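Local structure of putative pyridoxal phosphate-dependent transferase (Clostridium difficile, 4DQ6) at residues V77-L80 and Y81-H84; W86-K89 and S90-I94; V330-S333 and A334-L337; L342-I345 and L346-G350. The protein is a putative pyridoxal phosphate-dependent transferase of the class I and II aminotransferase family, and binds pyridoxal-5'-phosphate in this structure. One frame throughout, in Å; residues are numbered along the deposited sequence.

Overall arrangement
Contacts 1 and 2 follow each other in the chain and touch, with centres about 11 Å apart. Contact 1 is the last two turns of helix 70-84; contact 2 is the turn that leads on into strand 93-96, outermost in the large mixed sheet within this chain. Contacts 3 and 4 form a second touching pair, about 13 Å between centres, on the opposite side of the chain's centre. They link strand 327-331 of the small antiparallel sheet to helix 339-350. Contact 3 lies at the surface; the other three are partly buried. Rings and charged chains mark contacts 1 and 2. Contact 3 combines a carboxylate-centred turn and waters with one Phe-Leu contact, contact 4 helix bonds and leucines.

Contact 1. Residues V77-L80 and Y81-H84; sequences VNWL and YRRH
The indole of Trp79 carries the aliphatic part of Arg83 on one face and Arg82 NH2 at its edge. This is i to i+4 and i to i+3 packing along the last two turns of helix 70-84. Arg83 CG lies 3.6 Å from the centroid of the Trp79 six-membered ring, a CH-pi contact over the face. The two side chains run side by side in the same direction, and the Arg83 guanidinium plane is turned only 22° from the indole. Arg83 CG lies beside the backbone N and anti to the carbonyl carbon, which sets it over the ring; bends at chi2 and chi3 carry CD and NE along it. Arg82 comes in differently. Its NH2 sits 3.4 Å from Trp79 CE3, and its guanidinium stands nearly perpendicular to the indole, at 86°. The ring of His84 has Arg83 CB over one face and Leu80 CD2 at its edge, with His84 CD2 to Leu80 CD2 at 3.9 Å.

The polar ends are fixed by other parts of the chain. Both arginines form salt bridges to Glu289, and Arg83 forms another to Glu293. Arg82 NH2 also hydrogen-bonds to Tyr285 O. Trp79 NE1 is hydrogen-bonded to Asp208. The aromatic and cationic side chains thus join this helix end to the start of helix 289-313 and to the loop of Asp208.

The backbone bonds change toward the C-terminal end. Arg83 N bonds to Trp79 O at 2.9 Å. The last bond is more bent: His84 N reaches Leu80 O at 3.1 Å, with an N-H...O angle of 140°.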
loop_
_atom_site.group_PDB
_atom_site.type_symbol
_atom_site.label_atom_id
_atom_site.label_comp_id
_atom_site.label_asym_id
_atom_site.label_seq_id
_atom_site.Cartn_x
_atom_site.Cartn_y
_atom_site.Cartn_z
ATOM N N VAL A 77 -14.349 14.425 6.025
ATOM C CA VAL A 77 -15.740 14.876 5.968
ATOM C C VAL A 77 -15.787 16.395 6.060
ATOM O O VAL A 77 -16.480 17.056 5.324
ATOM C CB VAL A 77 -16.592 14.247 7.106
ATOM C CG1 VAL A 77 -17.973 14.906 7.194
ATOM C CG2 VAL A 77 -16.690 12.732 6.897
ATOM N N ASN A 78 -15.020 16.965 6.988
ATOM C CA ASN A 78 -15.011 18.414 7.162
ATOM C C ASN A 78 -14.442 19.166 6.006
ATOM O O ASN A 78 -14.965 20.187 5.614
ATOM C CB ASN A 78 -14.273 18.753 8.463
ATOM C CG ASN A 78 -15.041 18.264 9.679
ATOM O OD1 ASN A 78 -16.284 18.016 9.597
ATOM N ND2 ASN A 78 -14.350 18.091 10.807
ATOM N N TRP A 79 -13.370 18.653 5.407
ATOM C CA TRP A 79 -12.862 19.225 4.128
ATOM C C TRP A 79 -13.876 19.260 3.028
ATOM O O TRP A 79 -14.100 20.261 2.370
ATOM C CB TRP A 79 -11.672 18.394 3.680
ATOM C CG TRP A 79 -10.945 18.991 2.519
ATOM C CD1 TRP A 79 -10.957 18.571 1.191
ATOM C CD2 TRP A 79 -9.929 20.044 2.570
ATOM N NE1 TRP A 79 -10.112 19.335 0.442
ATOM C CE2 TRP A 79 -9.439 20.221 1.233
ATOM C CE3 TRP A 79 -9.423 20.872 3.583
ATOM C CZ2 TRP A 79 -8.465 21.184 0.920
ATOM C CZ3 TRP A 79 -8.424 21.778 3.272
ATOM C CH2 TRP A 79 -7.986 21.955 1.952
ATOM N N LEU A 80 -14.538 18.137 2.783
ATOM C CA LEU A 80 -15.443 18.092 1.668
ATOM C C LEU A 80 -16.618 19.064 1.878
ATOM O O LEU A 80 -17.114 19.650 0.907
ATOM C CB LEU A 80 -15.973 16.671 1.475
ATOM C CG LEU A 80 -14.969 15.603 1.050
ATOM C CD1 LEU A 80 -15.602 14.212 0.799
ATOM C CD2 LEU A 80 -14.078 16.021 -0.059
ATOM N N TYR A 81 -17.100 19.201 3.106
ATOM C CA TYR A 81 -18.103 20.220 3.333
ATOM C C TYR A 81 -17.592 21.660 3.196
ATOM O O TYR A 81 -18.201 22.451 2.502
ATOM C CB TYR A 81 -18.843 20.049 4.675
ATOM C CG TYR A 81 -19.994 21.013 4.731
ATOM C CD1 TYR A 81 -21.127 20.799 3.980
ATOM C CD2 TYR A 81 -19.908 22.170 5.465
ATOM C CE1 TYR A 81 -22.165 21.701 3.985
ATOM C CE2 TYR A 81 -20.940 23.075 5.478
ATOM C CZ TYR A 81 -22.061 22.833 4.740
ATOM O OH TYR A 81 -23.072 23.749 4.747
ATOM N N ARG A 82 -16.454 21.962 3.813
ATOM C CA ARG A 82 -15.920 23.334 3.829
ATOM C C ARG A 82 -15.580 23.807 2.438
ATOM O O ARG A 82 -15.841 24.932 2.067
ATOM C CB ARG A 82 -14.552 23.396 4.514
ATOM C CG ARG A 82 -14.429 22.971 5.947
ATOM C CD ARG A 82 -13.488 23.927 6.654
ATOM N NE ARG A 82 -12.056 23.833 6.359
ATOM C CZ ARG A 82 -11.289 22.771 6.580
ATOM N NH1 ARG A 82 -11.808 21.641 7.009
ATOM N NH2 ARG A 82 -10.004 22.835 6.340
ATOM N N ARG A 83 -14.906 22.934 1.714
ATOM C CA ARG A 83 -14.360 23.287 0.423
ATOM C C ARG A 83 -15.325 23.118 -0.730
ATOM O O ARG A 83 -15.288 23.888 -1.657
ATOM C CB ARG A 83 -13.078 22.497 0.153
ATOM C CG ARG A 83 -12.033 22.609 1.253
ATOM C CD ARG A 83 -11.326 23.956 1.275
ATOM N NE ARG A 83 -10.695 24.305 0.001
ATOM C CZ ARG A 83 -10.114 25.472 -0.240
ATOM N NH1 ARG A 83 -10.085 26.399 0.697
ATOM N NH2 ARG A 83 -9.553 25.712 -1.406
ATOM N N HIS A 84 -16.171 22.092 -0.668
ATOM C CA HIS A 84 -17.002 21.751 -1.834
ATOM C C HIS A 84 -18.463 21.807 -1.547
ATOM O O HIS A 84 -19.270 21.525 -2.443
ATOM C CB HIS A 84 -16.662 20.389 -2.340
ATOM C CG HIS A 84 -15.211 20.194 -2.616
ATOM N ND1 HIS A 84 -14.522 21.020 -3.431
ATOM C CD2 HIS A 84 -14.335 19.223 -2.209
ATOM C CE1 HIS A 84 -13.244 20.614 -3.482
ATOM N NE2 HIS A 84 -13.133 19.519 -2.729
#

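Contact 2. Residues W86-K89 and S90-I94; sequences WKIK and SEWLI
Trp92 packs against Lys89 and Ile88, and this is the tight part of the contact. Lys89 CB stands over the five-membered ring of Trp92, 3.8 Å from its centroid and almost on the ring normal, as a CH-pi contact. The Lys89 chain runs on extended across the indole, with CD 3.8 Å from Trp92 NE1. The backbone N of Lys89 lies over the same face, nearer the rim. Ile88 CB touches Trp92 CE3 at 3.7 Å. Farther in, Ile88 CD1 meets Leu93 CD2 at 3.9 Å, the two side chains crossing at about a right angle. Ile88 also packs on Val77 and Leu80 of helix 70-84.

The backbone makes a 3-10 turn at residues 90-92, which brings the chain from the loop after helix 70-84 into strand 93-96, outermost in the large sheet within this chain. Trp92 N bonds to Lys89 O at 3.0 Å, and Leu93 N bonds to Ser90 O.

The outer side is looser. It begins where Lys89 bends at chi4 and NZ leads away, and takes in exposed Glu91. Lys89 NZ remains 6.1 Å from Glu91 OE1. At that distance the opposite charges probably attract only weakly. The lysine therefore meets the tryptophan mainly through its methylenes, and the indole packing is largely apolar.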
loop_
_atom_site.group_PDB
_atom_site.type_symbol
_atom_site.label_atom_id
_atom_site.label_comp_id
_atom_site.label_asym_id
_atom_site.label_seq_id
_atom_site.Cartn_x
_atom_site.Cartn_y
_atom_site.Cartn_z
ATOM N N TRP A 86 -20.198 19.740 0.050
ATOM C CA TRP A 86 -20.686 18.388 -0.130
ATOM C C TRP A 86 -20.670 17.720 1.228
ATOM O O TRP A 86 -19.585 17.505 1.811
ATOM C CB TRP A 86 -19.782 17.666 -1.106
ATOM C CG TRP A 86 -20.232 16.283 -1.401
ATOM C CD1 TRP A 86 -21.507 15.778 -1.342
ATOM C CD2 TRP A 86 -19.397 15.204 -1.858
ATOM N NE1 TRP A 86 -21.517 14.446 -1.700
ATOM C CE2 TRP A 86 -20.266 14.067 -2.057
ATOM C CE3 TRP A 86 -18.044 15.083 -2.135
ATOM C CZ2 TRP A 86 -19.761 12.839 -2.425
ATOM C CZ3 TRP A 86 -17.558 13.830 -2.521
ATOM C CH2 TRP A 86 -18.412 12.776 -2.698
ATOM N N LYS A 87 -21.849 17.435 1.750
ATOM C CA LYS A 87 -21.961 16.746 3.022
ATOM C C LYS A 87 -21.979 15.249 2.789
ATOM O O LYS A 87 -22.883 14.720 2.132
ATOM C CB LYS A 87 -23.234 17.129 3.791
ATOM C CG LYS A 87 -23.337 16.460 5.195
ATOM C CD LYS A 87 -22.330 17.048 6.220
ATOM C CE LYS A 87 -22.565 18.554 6.473
ATOM N NZ LYS A 87 -21.978 19.248 7.669
ATOM N N ILE A 88 -20.960 14.576 3.307
ATOM C CA ILE A 88 -20.882 13.114 3.284
ATOM C C ILE A 88 -20.947 12.559 4.702
ATOM O O ILE A 88 -20.909 13.319 5.697
ATOM C CB ILE A 88 -19.594 12.604 2.594
ATOM C CG1 ILE A 88 -18.296 12.948 3.376
ATOM C CG2 ILE A 88 -19.493 13.169 1.171
ATOM C CD1 ILE A 88 -17.123 11.950 3.106
ATOM N N LYS A 89 -21.104 11.235 4.797
ATOM C CA LYS A 89 -21.022 10.555 6.084
ATOM C C LYS A 89 -19.676 9.849 6.152
ATOM O O LYS A 89 -19.234 9.279 5.170
ATOM C CB LYS A 89 -22.136 9.548 6.222
ATOM C CG LYS A 89 -23.514 10.227 6.290
ATOM C CD LYS A 89 -24.625 9.188 6.375
ATOM C CE LYS A 89 -26.008 9.810 6.227
ATOM N NZ LYS A 89 -26.413 10.643 7.389
ATOM N N SER A 90 -19.061 9.853 7.333
ATOM C CA SER A 90 -17.788 9.159 7.557
ATOM C C SER A 90 -17.915 7.675 7.250
ATOM O O SER A 90 -16.981 7.042 6.774
ATOM C CB SER A 90 -17.299 9.338 8.986
ATOM O OG SER A 90 -18.237 8.865 9.957
ATOM N N GLU A 91 -19.119 7.139 7.447
ATOM C CA GLU A 91 -19.376 5.729 7.155
ATOM C C GLU A 91 -19.264 5.353 5.681
ATOM O O GLU A 91 -19.201 4.175 5.375
ATOM C CB GLU A 91 -20.785 5.330 7.641
ATOM C CG GLU A 91 -20.932 5.371 9.154
ATOM C CD GLU A 91 -21.327 6.705 9.751
ATOM O OE1 GLU A 91 -21.359 7.769 9.087
ATOM O OE2 GLU A 91 -21.647 6.661 10.987
ATOM N N TRP A 92 -19.278 6.328 4.791
ATOM C CA TRP A 92 -19.127 6.084 3.376
ATOM C C TRP A 92 -17.710 5.916 2.915
ATOM O O TRP A 92 -17.492 5.550 1.724
ATOM C CB TRP A 92 -19.733 7.185 2.587
ATOM C CG TRP A 92 -21.198 7.433 2.814
ATOM C CD1 TRP A 92 -22.090 6.632 3.478
ATOM C CD2 TRP A 92 -21.965 8.568 2.315
ATOM N NE1 TRP A 92 -23.355 7.169 3.429
ATOM C CE2 TRP A 92 -23.346 8.338 2.743
ATOM C CE3 TRP A 92 -21.677 9.681 1.532
ATOM C CZ2 TRP A 92 -24.378 9.259 2.429
ATOM C CZ3 TRP A 92 -22.724 10.578 1.224
ATOM C CH2 TRP A 92 -24.023 10.367 1.668
ATOM N N LEU A 93 -16.696 6.142 3.778
ATOM C CA LEU A 93 -15.325 6.236 3.340
ATOM C C LEU A 93 -14.581 4.935 3.463
ATOM O O LEU A 93 -14.614 4.309 4.511
ATOM C CB LEU A 93 -14.589 7.297 4.166
ATOM C CG LEU A 93 -14.982 8.743 3.934
ATOM C CD1 LEU A 93 -14.539 9.714 5.034
ATOM C CD2 LEU A 93 -14.510 9.166 2.551
ATOM N N ILE A 94 -13.875 4.576 2.372
ATOM C CA ILE A 94 -12.912 3.475 2.378
ATOM C C ILE A 94 -11.506 3.998 2.047
ATOM O O ILE A 94 -11.330 4.761 1.089
ATOM C CB ILE A 94 -13.302 2.333 1.398
ATOM C CG1 ILE A 94 -14.591 1.752 1.933
ATOM C CG2 ILE A 94 -12.189 1.291 1.255
ATOM C CD1 ILE A 94 -15.064 0.581 1.082
#

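Contact 3. Residues V330-S333 and A334-L337; sequences VDFS and ALGL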
loop_
_atom_site.group_PDB
_atom_site.type_symbol
_atom_site.label_atom_id
_atom_site.label_comp_id
_atom_site.label_asym_id
_atom_site.label_seq_id
_atom_site.Cartn_x
_atom_site.Cartn_y
_atom_site.Cartn_z
ATOM N N VAL A 330 -0.325 21.720 -24.191
ATOM C CA VAL A 330 0.167 22.614 -25.230
ATOM C C VAL A 330 0.219 21.882 -26.575
ATOM O O VAL A 330 0.750 20.795 -26.665
ATOM C CB VAL A 330 1.591 23.123 -24.887
ATOM C CG1 VAL A 330 2.131 24.036 -25.978
ATOM C CG2 VAL A 330 1.627 23.801 -23.522
ATOM N N ASP A 331 -0.405 22.484 -27.590
ATOM C CA ASP A 331 -0.474 21.938 -28.919
ATOM C C ASP A 331 0.741 22.415 -29.735
ATOM O O ASP A 331 0.910 23.605 -29.954
ATOM C CB ASP A 331 -1.771 22.433 -29.535
ATOM C CG ASP A 331 -1.994 21.933 -30.932
ATOM O OD1 ASP A 331 -1.247 21.068 -31.420
ATOM O OD2 ASP A 331 -2.944 22.465 -31.547
ATOM N N PHE A 332 1.545 21.442 -30.153
ATOM C CA PHE A 332 2.727 21.647 -30.999
ATOM C C PHE A 332 2.507 21.284 -32.461
ATOM O O PHE A 332 3.439 21.253 -33.250
ATOM C CB PHE A 332 3.871 20.765 -30.499
ATOM C CG PHE A 332 4.491 21.196 -29.212
ATOM C CD1 PHE A 332 3.832 21.102 -28.024
ATOM C CD2 PHE A 332 5.828 21.638 -29.202
ATOM C CE1 PHE A 332 4.447 21.485 -26.845
ATOM C CE2 PHE A 332 6.456 22.016 -28.048
ATOM C CZ PHE A 332 5.757 21.917 -26.829
ATOM N N SER A 333 1.272 20.975 -32.845
ATOM C CA SER A 333 1.017 20.414 -34.153
ATOM C C SER A 333 1.384 21.366 -35.310
ATOM O O SER A 333 1.745 20.897 -36.404
ATOM C CB SER A 333 -0.459 19.985 -34.284
ATOM O OG SER A 333 -1.333 21.077 -34.160
ATOM N N ALA A 334 1.354 22.673 -35.078
ATOM C CA ALA A 334 1.643 23.644 -36.171
ATOM C C ALA A 334 3.112 23.576 -36.612
ATOM O O ALA A 334 3.450 24.103 -37.659
ATOM C CB ALA A 334 1.249 25.072 -35.781
ATOM N N LEU A 335 3.973 22.918 -35.853
ATOM C CA LEU A 335 5.389 22.678 -36.259
ATOM C C LEU A 335 5.534 21.639 -37.384
ATOM O O LEU A 335 6.620 21.495 -38.001
ATOM C CB LEU A 335 6.225 22.218 -35.068
ATOM C CG LEU A 335 6.254 23.136 -33.841
ATOM C CD1 LEU A 335 7.078 22.558 -32.698
ATOM C CD2 LEU A 335 6.792 24.524 -34.203
ATOM N N GLY A 336 4.467 20.890 -37.635
ATOM C CA GLY A 336 4.471 19.874 -38.689
ATOM C C GLY A 336 5.380 18.679 -38.468
ATOM O O GLY A 336 5.812 18.038 -39.437
ATOM N N LEU A 337 5.692 18.381 -37.210
ATOM C CA LEU A 337 6.481 17.212 -36.866
ATOM C C LEU A 337 5.539 16.072 -36.518
ATOM O O LEU A 337 4.406 16.297 -36.067
ATOM C CB LEU A 337 7.430 17.518 -35.710
ATOM C CG LEU A 337 8.363 18.709 -35.926
ATOM C CD1 LEU A 337 9.358 18.843 -34.777
ATOM C CD2 LEU A 337 9.121 18.550 -37.234
HETATM O O HOH W 1 0.673 24.309 -32.712
HETATM O O HOH W 2 4.323 19.101 -34.739
#
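Phe332 and Leu335 lie side by side and point the same way. Leu335 CD1 comes to the ring edge, near its plane, 3.8 Å from Phe332 CD2. Both side chains have CG anti to their own carbonyl carbon (chi1 -72° for Phe332, -57° for Leu335); with the turn between them, this sets the two side chains alongside each other. Each packs on Ile390 of helix 376-390.

Ser333 is turned differently: at chi1 62° its OG lies between the backbone N and the carbonyl carbon, and so faces Asp331. Ser333 OG donates to Asp331 OD1 at 2.7 Å, on the syn side of the carboxylate. Ser333 N bonds to the same oxygen at 2.9 Å, from above the carboxylate plane. This second bond closes an Asx turn at the end of strand 327-331, and two donors grip one carboxylate oxygen.

The chain then passes through a short 3-10 turn. Leu335 N bonds to Phe332 O at 3.1 Å, and Gly336 N to Ser333 O at 3.0 Å. Two waters tie the turn further. Water 1 bridges Asp331 O and Ala334 N; water 2 lies between Phe332 O and Leu337 N, accepting from Leu337 N at 2.9 Å and probably donating to Phe332 O.

Contact 4. Residues L342-I345 and L346-G350; sequences LESI and LVQKG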
loop_
_atom_site.group_PDB
_atom_site.type_symbol
_atom_site.label_atom_id
_atom_site.label_comp_id
_atom_site.label_asym_id
_atom_site.label_seq_id
_atom_site.Cartn_x
_atom_site.Cartn_y
_atom_site.Cartn_z
ATOM N N LEU A 342 8.826 15.058 -32.637
ATOM C CA LEU A 342 8.683 16.061 -31.567
ATOM C C LEU A 342 9.280 15.553 -30.246
ATOM O O LEU A 342 10.036 16.247 -29.549
ATOM C CB LEU A 342 7.197 16.411 -31.420
ATOM C CG LEU A 342 6.849 17.421 -30.329
ATOM C CD1 LEU A 342 7.590 18.713 -30.603
ATOM C CD2 LEU A 342 5.324 17.596 -30.298
ATOM N N GLU A 343 8.963 14.330 -29.885
ATOM C CA GLU A 343 9.553 13.779 -28.668
ATOM C C GLU A 343 11.094 13.809 -28.760
ATOM O O GLU A 343 11.763 14.163 -27.795
ATOM C CB GLU A 343 9.044 12.370 -28.360
ATOM C CG GLU A 343 9.731 11.800 -27.125
ATOM C CD GLU A 343 9.071 10.546 -26.559
ATOM O OE1 GLU A 343 7.962 10.161 -27.027
ATOM O OE2 GLU A 343 9.686 9.957 -25.639
ATOM N N SER A 344 11.624 13.432 -29.923
ATOM C CA SER A 344 13.065 13.402 -30.144
ATOM C C SER A 344 13.716 14.770 -29.956
ATOM O O SER A 344 14.717 14.865 -29.261
ATOM C CB SER A 344 13.434 12.811 -31.545
ATOM O OG SER A 344 12.986 11.474 -31.641
ATOM N N ILE A 345 13.177 15.818 -30.578
ATOM C CA ILE A 345 13.813 17.133 -30.450
ATOM C C ILE A 345 13.672 17.703 -29.039
ATOM O O ILE A 345 14.549 18.360 -28.572
ATOM C CB ILE A 345 13.372 18.195 -31.477
ATOM C CG1 ILE A 345 11.862 18.485 -31.418
ATOM C CG2 ILE A 345 13.873 17.845 -32.868
ATOM C CD1 ILE A 345 11.430 19.520 -32.466
ATOM N N LEU A 346 12.565 17.431 -28.349
ATOM C CA LEU A 346 12.442 17.947 -26.975
ATOM C C LEU A 346 13.507 17.311 -26.078
ATOM O O LEU A 346 14.144 17.987 -25.272
ATOM C CB LEU A 346 11.032 17.647 -26.446
ATOM C CG LEU A 346 9.932 18.510 -27.068
ATOM C CD1 LEU A 346 8.507 17.929 -26.833
ATOM C CD2 LEU A 346 10.050 19.903 -26.467
ATOM N N VAL A 347 13.684 15.990 -26.212
ATOM C CA VAL A 347 14.682 15.273 -25.403
ATOM C C VAL A 347 16.128 15.589 -25.838
ATOM O O VAL A 347 16.955 15.918 -25.006
ATOM C CB VAL A 347 14.479 13.748 -25.409
ATOM C CG1 VAL A 347 15.635 13.083 -24.663
ATOM C CG2 VAL A 347 13.130 13.379 -24.804
ATOM N N GLN A 348 16.401 15.486 -27.144
ATOM C CA GLN A 348 17.774 15.527 -27.665
ATOM C C GLN A 348 18.292 16.943 -27.728
ATOM O O GLN A 348 19.439 17.214 -27.349
ATOM C CB GLN A 348 17.829 14.873 -29.046
ATOM C CG GLN A 348 17.523 13.396 -28.962
ATOM C CD GLN A 348 17.160 12.734 -30.284
ATOM O OE1 GLN A 348 17.379 13.271 -31.371
ATOM N NE2 GLN A 348 16.558 11.540 -30.176
ATOM N N LYS A 349 17.459 17.851 -28.224
ATOM C CA LYS A 349 17.822 19.251 -28.412
ATOM C C LYS A 349 17.430 20.153 -27.261
ATOM O O LYS A 349 18.238 20.895 -26.753
ATOM C CB LYS A 349 17.264 19.780 -29.743
ATOM C CG LYS A 349 17.908 21.088 -30.192
ATOM C CD LYS A 349 17.347 21.497 -31.574
ATOM C CE LYS A 349 18.068 22.684 -32.195
ATOM N NZ LYS A 349 18.147 23.784 -31.202
ATOM N N GLY A 350 16.183 20.078 -26.812
ATOM C CA GLY A 350 15.762 20.828 -25.624
ATOM C C GLY A 350 16.345 20.354 -24.304
ATOM O O GLY A 350 16.579 21.148 -23.402
HETATM O O HOH W 3 15.550 9.631 -32.172
#
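Leu342 and Leu346 make the apolar part of the contact, one turn apart. With CG anti to the backbone N (chi1 179°), Leu342 turns its CG to Leu346 CD1, 3.9 Å away, and the side chains meet at a slant. Both leucines pack on Gln368 of strand 367-371, so this face of the helix lies against the small sheet.

Polar side chains meet through water. Gln348 stretches back along the helix, and its NE2 stands 3.6 Å from Ser344 CB. Water 3 bridges them: it accepts from Gln348 NE2 at 2.9 Å and is hydrogen-bonded to Ser344 OG at 3.2 Å. Ser344 OG also bonds to Glu340 O, one turn earlier. The Lys349 NZ group bonds to Asn388 O near the C-terminus.

Backbone bonds are those of helix 339-350. Three regular i to i+4 bonds join Leu342 to Leu346, Glu343 to Val347 and Ser344 to Gln348. The turn then widens to pi type at 346-350. Ile345 O accepts two donors there, Lys349 N and Gly350 N, each at 3.0 Å. The Gly350 bond is nearly straight, at 166°. The Lys349 bond is bent to 139°, its donor above the carbonyl plane.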